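PDB 3D82: cupin 2, conserved barrel domain protein from Shewanella frigidimarina NCIMB 400, which is of unknown function but binds a nickel ion within a small cupin beta barrel, and is probably one of the metal-dependent members of that superfamily. Local coordinates for residues Asp11-Phe16 with Glu93-Ile98; Gln18-Arg23 with Gly40-His45; Val24-Glu27 with Gln32-Leu35; Glu52-Met57 with Leu61-Arg66. All coordinates share one frame; numbering follows the deposited sequence. Where two conformers were deposited one is given.

Overall arrangement
Interactions 1, 3 and 4 all reach one five-stranded sheet of the cupin barrel. Interaction 1 lays helix 9-14 on strand 93-101, interaction 3 forms the hairpin at the sheet's edge, and interaction 4 spans the barrel interior to the three-stranded sheet. Interactions 1 and 3 have centres about 11 Å apart and are joined by the backbone bond from Ile98 N to Lys34 O (2.8 Å). Interaction 2 joins two surface loops, its centre about 11 Å from that of interaction 4. These two share the nickel ion, bound by His45 and Glu52 together with His47 and His86. Interaction 3 lies about 17 Å, centre to centre, from interaction 4.

Interaction 1. Residues Asp11-Phe16 with Glu93-Ile98; sequences DKFSLF and ECKIMI
Phe13 lays one face of its ring against the aliphatic part of Lys95. The methylene CB of Lys95 stands 3.9 Å from the centroid of the Phe13 ring and 21° off the ring normal, a CH-pi contact placed slightly toward the rim. From there the extended chain of Lys95 runs back over the ring, so that its CD lies 4.0 Å from Phe13 CG. Lysine suits this place because its hydrocarbon part can cover an aromatic face while its ammonium group goes on to a polar partner, here a salt bridge with Glu58.

The ring edge meets something different. Phe13 CZ lies 3.5 Å from Ile96 O, and the oxygen is in the plane of the ring, where weakly polarised C-H groups are better neighbours for a carbonyl than the pi cloud would be. CG of Phe13 lies anti to its carbonyl carbon (chi1 -80°), which aims the ring at the strand. Helix 9-14 thereby lies against the outer surface of the cupin barrel, on strand 93-101 of the five-stranded sheet. Alternation along that strand explains the division of labour: the side chain of Lys95 starts out toward the helix, whereas that of Ile96 points away and packs on Phe54 of the barrel interior. Leu35 and selenomethionine Met57 also touch Phe13. Lys37 NZ is hydrogen-bonded to both Phe13 O and Phe16 O, while Ser14 OG bonds back to Asp11 O at 2.7 Å.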
loop_
_atom_site.group_PDB
_atom_site.type_symbol
_atom_site.label_atom_id
_atom_site.label_comp_id
_atom_site.label_asym_id
_atom_site.label_seq_id
_atom_site.Cartn_x
_atom_site.Cartn_y
_atom_site.Cartn_z
ATOM N N ASP D 11 -1.576 -14.809 -0.695
ATOM C CA ASP D 11 -0.651 -15.886 -0.369
ATOM C C ASP D 11 -0.022 -15.651 1.028
ATOM O O ASP D 11 0.065 -16.585 1.831
ATOM C CB ASP D 11 0.388 -16.058 -1.489
ATOM C CG ASP D 11 -0.243 -16.447 -2.860
ATOM O OD1 ASP D 11 -1.459 -16.771 -2.950
ATOM O OD2 ASP D 11 0.504 -16.417 -3.863
ATOM N N LYS D 12 0.353 -14.403 1.316
ATOM C CA LYS D 12 0.935 -14.048 2.624
ATOM C C LYS D 12 -0.083 -14.139 3.752
ATOM O O LYS D 12 0.245 -14.665 4.812
ATOM C CB LYS D 12 1.613 -12.673 2.578
ATOM C CG LYS D 12 2.756 -12.573 1.555
ATOM C CD LYS D 12 3.863 -13.533 1.855
ATOM C CE LYS D 12 5.048 -13.299 0.989
ATOM N NZ LYS D 12 6.057 -14.397 1.203
ATOM N N PHE D 13 -1.311 -13.661 3.520
ATOM C CA PHE D 13 -2.389 -13.801 4.521
ATOM C C PHE D 13 -2.721 -15.265 4.851
ATOM O O PHE D 13 -3.063 -15.572 5.997
ATOM C CB PHE D 13 -3.687 -13.084 4.109
ATOM C CG PHE D 13 -3.677 -11.608 4.347
ATOM C CD1 PHE D 13 -3.608 -11.103 5.654
ATOM C CD2 PHE D 13 -3.822 -10.718 3.288
ATOM C CE1 PHE D 13 -3.608 -9.711 5.889
ATOM C CE2 PHE D 13 -3.842 -9.339 3.497
ATOM C CZ PHE D 13 -3.732 -8.827 4.795
ATOM N N SER D 14 -2.602 -16.166 3.874
ATOM C CA SER D 14 -2.872 -17.593 4.134
ATOM C C SER D 14 -1.798 -18.299 5.002
ATOM O O SER D 14 -2.080 -19.365 5.554
ATOM C CB SER D 14 -3.095 -18.367 2.830
ATOM O OG SER D 14 -1.900 -18.440 2.083
ATOM N N LEU D 15 -0.600 -17.713 5.139
ATOM C CA LEU D 15 0.478 -18.299 5.966
ATOM C C LEU D 15 0.247 -18.231 7.486
ATOM O O LEU D 15 0.977 -18.894 8.245
ATOM C CB LEU D 15 1.832 -17.636 5.649
ATOM C CG LEU D 15 2.423 -17.858 4.256
ATOM C CD1 LEU D 15 3.644 -16.982 4.024
ATOM C CD2 LEU D 15 2.765 -19.360 4.059
ATOM N N PHE D 16 -0.715 -17.427 7.950
ATOM C CA PHE D 16 -0.961 -17.308 9.387
ATOM C C PHE D 16 -2.417 -17.008 9.725
ATOM O O PHE D 16 -3.136 -16.379 8.938
ATOM C CB PHE D 16 -0.051 -16.213 9.962
ATOM C CG PHE D 16 -0.397 -14.823 9.494
ATOM C CD1 PHE D 16 0.115 -14.323 8.296
ATOM C CD2 PHE D 16 -1.242 -14.002 10.262
ATOM C CE1 PHE D 16 -0.224 -13.038 7.866
ATOM C CE2 PHE D 16 -1.580 -12.720 9.845
ATOM C CZ PHE D 16 -1.070 -12.230 8.657
ATOM N N GLU D 93 -13.430 -10.722 11.649
ATOM C CA GLU D 93 -12.025 -10.769 11.219
ATOM C C GLU D 93 -11.804 -9.779 10.074
ATOM O O GLU D 93 -12.614 -9.696 9.140
ATOM C CB GLU D 93 -11.537 -12.173 10.816
ATOM C CG GLU D 93 -10.056 -12.193 10.332
ATOM C CD GLU D 93 -9.487 -13.584 10.100
ATOM O OE1 GLU D 93 -9.401 -14.021 8.924
ATOM O OE2 GLU D 93 -9.138 -14.252 11.097
ATOM N N CYS D 94 -10.724 -9.017 10.180
ATOM C CA CYS D 94 -10.376 -8.020 9.179
ATOM C C CYS D 94 -8.908 -8.184 8.788
ATOM O O CYS D 94 -8.059 -8.363 9.658
ATOM C CB CYS D 94 -10.652 -6.649 9.752
ATOM S SG CYS D 94 -10.367 -5.331 8.600
ATOM N N LYS D 95 -8.623 -8.136 7.486
ATOM C CA LYS D 95 -7.274 -8.293 6.951
ATOM C C LYS D 95 -6.773 -6.919 6.578
ATOM O O LYS D 95 -7.381 -6.242 5.725
ATOM C CB LYS D 95 -7.273 -9.225 5.730
ATOM C CG LYS D 95 -7.617 -10.666 6.085
ATOM C CD LYS D 95 -7.688 -11.576 4.856
ATOM C CE LYS D 95 -8.334 -12.920 5.212
ATOM N NZ LYS D 95 -8.509 -13.779 4.021
ATOM N N ILE D 96 -5.676 -6.502 7.226
ATOM C CA ILE D 96 -5.089 -5.185 7.020
ATOM C C ILE D 96 -3.612 -5.217 6.698
ATOM O O ILE D 96 -2.926 -6.224 6.914
ATOM C CB ILE D 96 -5.312 -4.254 8.249
ATOM C CG1 ILE D 96 -4.544 -4.732 9.505
ATOM C CG2 ILE D 96 -6.800 -4.163 8.547
ATOM C CD1 ILE D 96 -4.568 -3.755 10.695
HETATM N N MSE D 97 -3.161 -4.088 6.158
HETATM C CA MSE D 97 -1.773 -3.833 5.894
HETATM C C MSE D 97 -1.419 -2.512 6.575
HETATM O O MSE D 97 -2.157 -1.536 6.458
HETATM C CB MSE D 97 -1.437 -3.778 4.393
HETATM C CG MSE D 97 0.063 -3.597 4.172
HETATM SE SE MSE D 97 0.698 -4.120 2.454
HETATM C CE MSE D 97 -0.034 -2.660 1.493
ATOM N N ILE D 98 -0.317 -2.525 7.317
ATOM C CA ILE D 98 0.221 -1.348 8.003
ATOM C C ILE D 98 1.574 -1.030 7.394
ATOM O O ILE D 98 2.355 -1.945 7.115
ATOM C CB ILE D 98 0.395 -1.571 9.512
ATOM C CG1 ILE D 98 -0.950 -1.759 10.200
ATOM C CG2 ILE D 98 1.091 -0.382 10.183
ATOM C CD1 ILE D 98 -0.763 -2.349 11.646
#

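Interaction 2. Residues Gln18-Arg23 with Gly40-His45; sequences QHWSPR and GEFVWH. With NI (nickel (II) ion), chain L.
Trp20 and Phe42 meet through aromatic and apolar contact. Their planes are 20° from parallel, but the phenyl ring is slid aside, with 5.0 Å between its centroid and that of the six-membered ring of Trp20, so the overlap is slight. Phe42 CD1 lies over one indole face, 3.5 Å from Trp20 CE3, and Phe42 CB joins it on the same ring at 3.6 Å from Trp20 CZ3. A broad, flat indole suits a partly exposed position like this, since it bridges two irregular loops. At its edge Trp20 CZ2 approaches Gly40 O at 3.6 Å, and Trp20 NE1 has a weak hydrogen bond to Glu39 O.

Gly40 opens a sequence that resembles the first conserved cupin motif, in which two histidines and a glutamate supply metal ligands, with one residue fewer between the glycine and the first histidine. The positive phi of Gly40, 83°, is easily adopted by a residue without a side chain as the chain turns between sheets.

Polar bonds stiffen each loop internally. His19 O receives Gln18 NE2 in its carbonyl plane and Ser21 OG from above that plane. In the other loop His45 ND1 donates to Val43 O at 2.9 Å, which, together with the metal bond at NE2, holds the rotation of the imidazole.

Metal coordination uses the opposite nitrogen: His45 NE2 binds the nickel ion at 2.3 Å, alongside His47, Glu52 and His86. Phe42 CE2 rests over one face of the His45 ring.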
loop_
_atom_site.group_PDB
_atom_site.type_symbol
_atom_site.label_atom_id
_atom_site.label_comp_id
_atom_site.label_asym_id
_atom_site.label_seq_id
_atom_site.Cartn_x
_atom_site.Cartn_y
_atom_site.Cartn_z
ATOM N N GLN D 18 -2.942 -16.231 13.350
ATOM C CA GLN D 18 -2.807 -15.488 14.603
ATOM C C GLN D 18 -3.171 -14.031 14.408
ATOM O O GLN D 18 -2.699 -13.401 13.466
ATOM C CB GLN D 18 -1.372 -15.566 15.137
ATOM C CG GLN D 18 -1.135 -14.845 16.478
ATOM C CD GLN D 18 -1.952 -15.402 17.618
ATOM O OE1 GLN D 18 -1.896 -16.598 17.887
ATOM N NE2 GLN D 18 -2.699 -14.536 18.311
ATOM N N HIS D 19 -3.989 -13.515 15.318
ATOM C CA HIS D 19 -4.468 -12.151 15.263
ATOM C C HIS D 19 -3.508 -11.195 15.967
ATOM O O HIS D 19 -2.685 -11.623 16.798
ATOM C CB HIS D 19 -5.874 -12.062 15.879
ATOM C CG HIS D 19 -6.962 -12.633 15.020
ATOM N ND1 HIS D 19 -8.292 -12.537 15.359
ATOM C CD2 HIS D 19 -6.923 -13.233 13.804
ATOM C CE1 HIS D 19 -9.022 -13.099 14.413
ATOM N NE2 HIS D 19 -8.216 -13.513 13.452
ATOM N N TRP D 20 -3.615 -9.914 15.600
ATOM C CA TRP D 20 -2.833 -8.784 16.196
ATOM C C TRP D 20 -1.298 -8.977 16.221
ATOM O O TRP D 20 -0.599 -8.467 17.108
ATOM C CB TRP D 20 -3.331 -8.525 17.625
ATOM C CG TRP D 20 -4.791 -8.230 17.740
ATOM C CD1 TRP D 20 -5.752 -9.041 18.256
ATOM C CD2 TRP D 20 -5.446 -7.032 17.343
ATOM N NE1 TRP D 20 -6.976 -8.422 18.210
ATOM C CE2 TRP D 20 -6.822 -7.186 17.656
ATOM C CE3 TRP D 20 -5.008 -5.832 16.763
ATOM C CZ2 TRP D 20 -7.767 -6.189 17.393
ATOM C CZ3 TRP D 20 -5.950 -4.838 16.497
ATOM C CH2 TRP D 20 -7.316 -5.026 16.816
ATOM N N SER D 21 -0.794 -9.726 15.244
ATOM C CA SER D 21 0.608 -10.108 15.165
ATOM C C SER D 21 1.067 -9.784 13.762
ATOM O O SER D 21 0.923 -10.623 12.865
ATOM C CB SER D 21 0.753 -11.569 15.518
ATOM O OG SER D 21 0.303 -11.751 16.826
ATOM N N PRO D 22 1.545 -8.538 13.553
ATOM C CA PRO D 22 1.934 -8.129 12.211
ATOM C C PRO D 22 3.098 -8.920 11.625
ATOM O O PRO D 22 4.057 -9.217 12.336
ATOM C CB PRO D 22 2.258 -6.623 12.363
ATOM C CG PRO D 22 1.607 -6.211 13.637
ATOM C CD PRO D 22 1.681 -7.417 14.513
ATOM N N ARG D 23 2.965 -9.313 10.359
ATOM C CA ARG D 23 3.992 -10.058 9.648
ATOM C C ARG D 23 4.583 -9.132 8.590
ATOM O O ARG D 23 3.858 -8.688 7.712
ATOM C CB ARG D 23 3.391 -11.276 8.961
ATOM C CG ARG D 23 2.777 -12.300 9.902
ATOM C CD ARG D 23 3.807 -13.052 10.744
ATOM N NE ARG D 23 3.239 -14.328 11.182
ATOM C CZ ARG D 23 2.504 -14.542 12.283
ATOM N NH1 ARG D 23 2.203 -13.572 13.157
ATOM N NH2 ARG D 23 2.062 -15.777 12.516
ATOM N N GLY D 40 -12.056 -7.869 17.186
ATOM C CA GLY D 40 -12.268 -7.295 18.512
ATOM C C GLY D 40 -11.566 -5.953 18.572
ATOM O O GLY D 40 -11.263 -5.347 17.534
ATOM N N GLU D 41 -11.271 -5.510 19.788
ATOM C CA GLU D 41 -10.663 -4.199 20.033
ATOM C C GLU D 41 -9.200 -4.260 20.424
ATOM O O GLU D 41 -8.779 -5.185 21.105
ATOM C CB GLU D 41 -11.407 -3.511 21.174
ATOM C CG GLU D 41 -12.899 -3.318 20.890
ATOM C CD GLU D 41 -13.611 -2.465 21.917
ATOM O OE1 GLU D 41 -12.953 -1.668 22.642
ATOM O OE2 GLU D 41 -14.857 -2.589 21.975
ATOM N N PHE D 42 -8.446 -3.231 20.035
ATOM C CA PHE D 42 -7.048 -3.076 20.416
ATOM C C PHE D 42 -7.062 -2.208 21.707
ATOM O O PHE D 42 -8.001 -2.302 22.503
ATOM C CB PHE D 42 -6.248 -2.467 19.234
ATOM C CG PHE D 42 -4.718 -2.643 19.336
ATOM C CD1 PHE D 42 -4.142 -3.904 19.507
ATOM C CD2 PHE D 42 -3.870 -1.538 19.218
ATOM C CE1 PHE D 42 -2.736 -4.064 19.601
ATOM C CE2 PHE D 42 -2.467 -1.682 19.316
ATOM C CZ PHE D 42 -1.903 -2.950 19.499
ATOM N N VAL D 43 -6.034 -1.383 21.918
ATOM C CA VAL D 43 -5.897 -0.490 23.062
ATOM C C VAL D 43 -5.622 0.908 22.519
ATOM O O VAL D 43 -5.188 1.063 21.383
ATOM C CB VAL D 43 -4.720 -0.939 24.002
ATOM C CG1 VAL D 43 -5.085 -2.238 24.779
ATOM C CG2 VAL D 43 -3.371 -1.093 23.215
ATOM N N TRP D 44 -5.893 1.915 23.344
ATOM C CA TRP D 44 -5.598 3.297 23.020
ATOM C C TRP D 44 -4.093 3.506 23.113
ATOM O O TRP D 44 -3.490 3.253 24.144
ATOM C CB TRP D 44 -6.283 4.253 23.991
ATOM C CG TRP D 44 -7.747 4.279 23.859
ATOM C CD1 TRP D 44 -8.654 3.636 24.647
ATOM C CD2 TRP D 44 -8.497 4.999 22.882
ATOM N NE1 TRP D 44 -9.922 3.909 24.215
ATOM C CE2 TRP D 44 -9.860 4.756 23.145
ATOM C CE3 TRP D 44 -8.148 5.842 21.817
ATOM C CZ2 TRP D 44 -10.882 5.308 22.369
ATOM C CZ3 TRP D 44 -9.158 6.390 21.046
ATOM C CH2 TRP D 44 -10.514 6.122 21.330
ATOM N N HIS D 45 -3.507 3.995 22.034
ATOM C CA HIS D 45 -2.075 4.227 21.976
ATOM C C HIS D 45 -1.779 5.232 20.883
ATOM O O HIS D 45 -2.685 5.582 20.101
ATOM C CB HIS D 45 -1.370 2.916 21.660
ATOM C CG HIS D 45 -1.649 2.421 20.284
ATOM N ND1 HIS D 45 -2.894 1.975 19.892
ATOM C CD2 HIS D 45 -0.869 2.382 19.181
ATOM C CE1 HIS D 45 -2.858 1.660 18.609
ATOM N NE2 HIS D 45 -1.640 1.884 18.160
HETATM NI NI NI L . -1.144 2.303 15.918
#

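Interaction 3. Residues Val24-Glu27 with Gln32-Leu35; sequences VIAE and QFKL
Phe33 O takes one N-H bond and one weaker C-H contact from the opposing strand. Ile25 N gives it a hydrogen bond of 2.8 Å, and Val24 CA adds a CA-H...O contact at 3.5 Å. One step along, Phe33 N donates almost straight (173°) to Ala26 O at 3.0 Å. Ile25 and Ala26 thus both face Phe33, the definition of a classic beta bulge, and the register of the antiparallel pair shifts by one residue there.

Val24, Glu27, Gln32 and Lys34 share one face of the hairpin. Val24 CG2 packs on Lys34 CG at 3.7 Å and also touches the amide end of Gln32. A beta-branched valine provides compact methyl cover for these longer chains. Glu27 and Gln32 run alongside each other in the same direction, and Gln32 NE2 reaches Glu27 OE2 in a weak bond of 3.4 Å, with the amide and carboxylate planes 41° apart.

Ala26 and Phe33 occupy the other face, where a small methyl can sit beside the root of a large ring. In Ile25, CG1 sits between the backbone N and the carbonyl carbon (chi1 59°), which lets both CG2 and CD1 reach Leu35, with Ile25 CD1 3.7 Å from Leu35 CG.

Strand 31-39 pairs in turn with strand 93-101, whose Glu100 forms a salt bridge with Lys34. Helix 9-14 covers Ile25 and Leu35, and Met77 of the second subunit packs on Ala26.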
loop_
_atom_site.group_PDB
_atom_site.type_symbol
_atom_site.label_atom_id
_atom_site.label_comp_id
_atom_site.label_asym_id
_atom_site.label_seq_id
_atom_site.Cartn_x
_atom_site.Cartn_y
_atom_site.Cartn_z
ATOM N N VAL D 24 5.894 -8.877 8.673
ATOM C CA VAL D 24 6.600 -8.033 7.706
ATOM C C VAL D 24 6.674 -8.761 6.359
ATOM O O VAL D 24 7.262 -9.816 6.273
ATOM C CB VAL D 24 8.035 -7.666 8.192
ATOM C CG1 VAL D 24 8.811 -6.914 7.100
ATOM C CG2 VAL D 24 7.966 -6.828 9.498
ATOM N N ILE D 25 6.046 -8.209 5.331
ATOM C CA ILE D 25 6.092 -8.813 3.976
ATOM C C ILE D 25 7.059 -8.123 3.009
ATOM O O ILE D 25 7.429 -8.708 1.991
ATOM C CB ILE D 25 4.699 -8.949 3.319
ATOM C CG1 ILE D 25 3.982 -7.608 3.164
ATOM C CG2 ILE D 25 3.842 -9.959 4.099
ATOM C CD1 ILE D 25 2.796 -7.702 2.279
ATOM N N ALA D 26 7.444 -6.886 3.296
ATOM C CA ALA D 26 8.368 -6.166 2.426
ATOM C C ALA D 26 9.022 -5.025 3.163
ATOM O O ALA D 26 8.547 -4.602 4.221
ATOM C CB ALA D 26 7.630 -5.645 1.199
ATOM N N GLU D 27 10.129 -4.562 2.596
ATOM C CA GLU D 27 10.869 -3.430 3.100
ATOM C C GLU D 27 11.162 -2.450 1.974
ATOM O O GLU D 27 11.540 -2.871 0.884
ATOM C CB GLU D 27 12.159 -3.889 3.746
ATOM C CG GLU D 27 11.892 -4.673 5.018
ATOM C CD GLU D 27 13.125 -4.850 5.855
ATOM O OE1 GLU D 27 14.068 -5.502 5.360
ATOM O OE2 GLU D 27 13.148 -4.331 7.003
ATOM N N GLN D 32 8.638 -0.647 6.633
ATOM C CA GLN D 32 8.139 -2.028 6.542
ATOM C C GLN D 32 6.656 -2.042 6.173
ATOM O O GLN D 32 5.903 -1.159 6.598
ATOM C CB GLN D 32 8.346 -2.741 7.859
ATOM C CG GLN D 32 9.834 -2.998 8.185
ATOM C CD GLN D 32 10.034 -3.660 9.513
ATOM O OE1 GLN D 32 9.316 -3.377 10.474
ATOM N NE2 GLN D 32 11.026 -4.547 9.590
ATOM N N PHE D 33 6.277 -3.020 5.349
ATOM C CA PHE D 33 4.884 -3.285 4.963
ATOM C C PHE D 33 4.569 -4.514 5.793
ATOM O O PHE D 33 5.300 -5.495 5.717
ATOM C CB PHE D 33 4.753 -3.598 3.472
ATOM C CG PHE D 33 4.980 -2.399 2.592
ATOM C CD1 PHE D 33 6.255 -1.854 2.447
ATOM C CD2 PHE D 33 3.917 -1.819 1.903
ATOM C CE1 PHE D 33 6.468 -0.724 1.663
ATOM C CE2 PHE D 33 4.126 -0.688 1.081
ATOM C CZ PHE D 33 5.409 -0.137 0.987
ATOM N N LYS D 34 3.502 -4.447 6.581
ATOM C CA LYS D 34 3.151 -5.520 7.513
ATOM C C LYS D 34 1.701 -5.907 7.345
ATOM O O LYS D 34 0.840 -5.035 7.317
ATOM C CB LYS D 34 3.388 -5.035 8.953
ATOM C CG LYS D 34 4.870 -4.876 9.300
ATOM C CD LYS D 34 5.201 -3.664 10.150
ATOM C CE LYS D 34 4.919 -3.772 11.603
ATOM N NZ LYS D 34 5.294 -2.448 12.274
ATOM N N LEU D 35 1.444 -7.209 7.306
ATOM C CA LEU D 35 0.087 -7.744 7.217
ATOM C C LEU D 35 -0.358 -8.159 8.593
ATOM O O LEU D 35 0.434 -8.713 9.362
ATOM C CB LEU D 35 0.011 -8.931 6.260
ATOM C CG LEU D 35 0.310 -8.647 4.788
ATOM C CD1 LEU D 35 -0.018 -9.904 4.008
ATOM C CD2 LEU D 35 -0.443 -7.443 4.221
#

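Interaction 4. Residues Glu52-Met57 with Leu61-Arg66; sequences EVFIVM and LQIAFR. With NI (nickel (II) ion), chain L.
Phe54 offers one face of its ring to the end of Ile63. The methyl CD1 of Ile63 stands 4.2 Å from the centroid of the Phe54 ring and only 18° off its normal, a CH-pi contact made by the end of a chain that comes in at a slant. Leu61 meets the same phenyl group differently, lying roughly perpendicular to it with CD2 at 3.9 Å from Phe54 CD2. Phe54 CG is anti to its carbonyl carbon (chi1 -76°), which carries the ring across to these two side chains. Farther along, Val56 CG2 touches Leu61 CB at 3.7 Å, so Leu61 is shared between Phe54 and Val56.

The strands belong to the two facing sheets of the cupin barrel. The axes of the short segments come no nearer than 9.4 Å, a distance bridged by alternate residues pointing inward from both sides. Branched aliphatics suit it because their methyls fit around the aromatic ring, and Ile96 and Pro88 also pack on Phe54.

Glu52 stands at the metal end of strand 52-56. Its extended chain, with CG anti to the backbone N (chi1 -177°), delivers OE1 to the nickel ion at 2.4 Å, while OE2 remains 3.1 Å away; His45, His47 and His86 are the other protein ligands.

Between the strands themselves the contact is wholly apolar and buried. It therefore rests on shape, dispersion and a CH-pi contact, without hydrogen bonds or salt bridges between the two segments, and sets a hydrophobic barrel interior next to a polar, metal-binding site.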
loop_
_atom_site.group_PDB
_atom_site.type_symbol
_atom_site.label_atom_id
_atom_site.label_comp_id
_atom_site.label_asym_id
_atom_site.label_seq_id
_atom_site.Cartn_x
_atom_site.Cartn_y
_atom_site.Cartn_z
ATOM N N GLU D 52 1.267 6.703 10.591
ATOM C CA GLU D 52 1.040 5.269 10.419
ATOM C C GLU D 52 -0.102 5.085 9.420
ATOM O O GLU D 52 -1.164 5.691 9.580
ATOM C CB GLU D 52 0.678 4.629 11.762
ATOM C CG GLU D 52 0.495 3.119 11.719
ATOM C CD GLU D 52 0.128 2.561 13.075
ATOM O OE1 GLU D 52 -0.926 2.955 13.593
ATOM O OE2 GLU D 52 0.867 1.720 13.637
ATOM N N VAL D 53 0.121 4.243 8.416
ATOM C CA VAL D 53 -0.865 3.965 7.384
ATOM C C VAL D 53 -1.565 2.633 7.623
ATOM O O VAL D 53 -0.919 1.655 7.946
ATOM C CB VAL D 53 -0.219 4.004 5.971
ATOM C CG1 VAL D 53 -1.199 3.480 4.871
ATOM C CG2 VAL D 53 0.234 5.447 5.650
ATOM N N PHE D 54 -2.892 2.639 7.489
ATOM C CA PHE D 54 -3.726 1.445 7.505
ATOM C C PHE D 54 -4.378 1.317 6.131
ATOM O O PHE D 54 -4.950 2.286 5.623
ATOM C CB PHE D 54 -4.861 1.552 8.522
ATOM C CG PHE D 54 -4.429 1.367 9.927
ATOM C CD1 PHE D 54 -3.838 2.418 10.615
ATOM C CD2 PHE D 54 -4.647 0.154 10.590
ATOM C CE1 PHE D 54 -3.442 2.258 11.926
ATOM C CE2 PHE D 54 -4.242 -0.014 11.905
ATOM C CZ PHE D 54 -3.643 1.034 12.579
ATOM N N ILE D 55 -4.277 0.133 5.544
ATOM C CA ILE D 55 -4.950 -0.194 4.292
ATOM C C ILE D 55 -5.751 -1.449 4.618
ATOM O O ILE D 55 -5.184 -2.433 5.108
ATOM C CB ILE D 55 -3.971 -0.471 3.146
ATOM C CG1 ILE D 55 -3.031 0.731 2.918
ATOM C CG2 ILE D 55 -4.726 -0.803 1.846
ATOM C CD1 ILE D 55 -1.974 0.523 1.819
ATOM N N VAL D 56 -7.063 -1.396 4.398
ATOM C CA VAL D 56 -7.922 -2.567 4.594
ATOM C C VAL D 56 -7.958 -3.349 3.276
ATOM O O VAL D 56 -8.235 -2.779 2.215
ATOM C CB VAL D 56 -9.314 -2.179 5.068
ATOM C CG1 VAL D 56 -10.214 -3.441 5.220
ATOM C CG2 VAL D 56 -9.191 -1.402 6.385
HETATM N N MSE D 57 -7.669 -4.644 3.370
HETATM C CA MSE D 57 -7.574 -5.580 2.234
HETATM C C MSE D 57 -8.852 -6.410 2.122
HETATM O O MSE D 57 -9.289 -6.714 1.021
HETATM C CB MSE D 57 -6.389 -6.530 2.427
HETATM C CG MSE D 57 -5.087 -5.848 2.930
HETATM SE SE MSE D 57 -4.421 -4.597 1.713
HETATM C CE MSE D 57 -3.630 -5.891 0.632
ATOM N N LEU D 61 -12.891 -2.325 9.042
ATOM C CA LEU D 61 -12.123 -1.854 10.180
ATOM C C LEU D 61 -12.711 -0.537 10.670
ATOM O O LEU D 61 -13.099 0.298 9.860
ATOM C CB LEU D 61 -10.667 -1.603 9.771
ATOM C CG LEU D 61 -9.697 -1.200 10.899
ATOM C CD1 LEU D 61 -9.451 -2.391 11.845
ATOM C CD2 LEU D 61 -8.409 -0.670 10.326
ATOM N N GLN D 62 -12.791 -0.385 11.993
ATOM C CA GLN D 62 -13.147 0.873 12.638
ATOM C C GLN D 62 -11.889 1.341 13.358
ATOM O O GLN D 62 -11.111 0.509 13.817
ATOM C CB GLN D 62 -14.242 0.681 13.663
ATOM C CG GLN D 62 -15.530 0.159 13.096
ATOM C CD GLN D 62 -16.525 -0.150 14.185
ATOM O OE1 GLN D 62 -16.544 -1.274 14.728
ATOM N NE2 GLN D 62 -17.311 0.863 14.570
ATOM N N ILE D 63 -11.639 2.649 13.372
ATOM C CA ILE D 63 -10.541 3.215 14.167
ATOM C C ILE D 63 -11.185 4.280 15.039
ATOM O O ILE D 63 -11.791 5.242 14.517
ATOM C CB ILE D 63 -9.391 3.822 13.346
ATOM C CG1 ILE D 63 -8.873 2.814 12.303
ATOM C CG2 ILE D 63 -8.250 4.244 14.301
ATOM C CD1 ILE D 63 -7.702 3.306 11.477
ATOM N N ALA D 64 -11.106 4.076 16.349
ATOM C CA ALA D 64 -11.656 5.023 17.308
ATOM C C ALA D 64 -10.611 6.104 17.586
ATOM O O ALA D 64 -9.412 5.805 17.677
ATOM C CB ALA D 64 -12.045 4.334 18.592
ATOM N N PHE D 65 -11.071 7.356 17.645
ATOM C CA PHE D 65 -10.256 8.482 18.084
ATOM C C PHE D 65 -10.936 9.007 19.327
ATOM O O PHE D 65 -12.068 8.637 19.611
ATOM C CB PHE D 65 -10.104 9.529 16.983
ATOM C CG PHE D 65 -9.386 9.000 15.783
ATOM C CD1 PHE D 65 -10.092 8.418 14.730
ATOM C CD2 PHE D 65 -7.993 9.004 15.735
ATOM C CE1 PHE D 65 -9.418 7.883 13.620
ATOM C CE2 PHE D 65 -7.304 8.451 14.635
ATOM C CZ PHE D 65 -8.023 7.891 13.578
ATOM N N ARG D 66 -10.255 9.865 20.074
ATOM C CA ARG D 66 -10.825 10.410 21.314
ATOM C C ARG D 66 -12.063 11.298 21.166
ATOM O O ARG D 66 -12.819 11.447 22.126
ATOM C CB ARG D 66 -9.754 11.149 22.111
ATOM C CG ARG D 66 -8.650 10.257 22.623
ATOM C CD ARG D 66 -9.184 9.202 23.588
ATOM N NE ARG D 66 -8.113 8.531 24.276
ATOM C CZ ARG D 66 -8.282 7.572 25.184
ATOM N NH1 ARG D 66 -9.495 7.109 25.517
ATOM N NH2 ARG D 66 -7.205 7.059 25.754
HETATM NI NI NI L . -1.144 2.303 15.918
#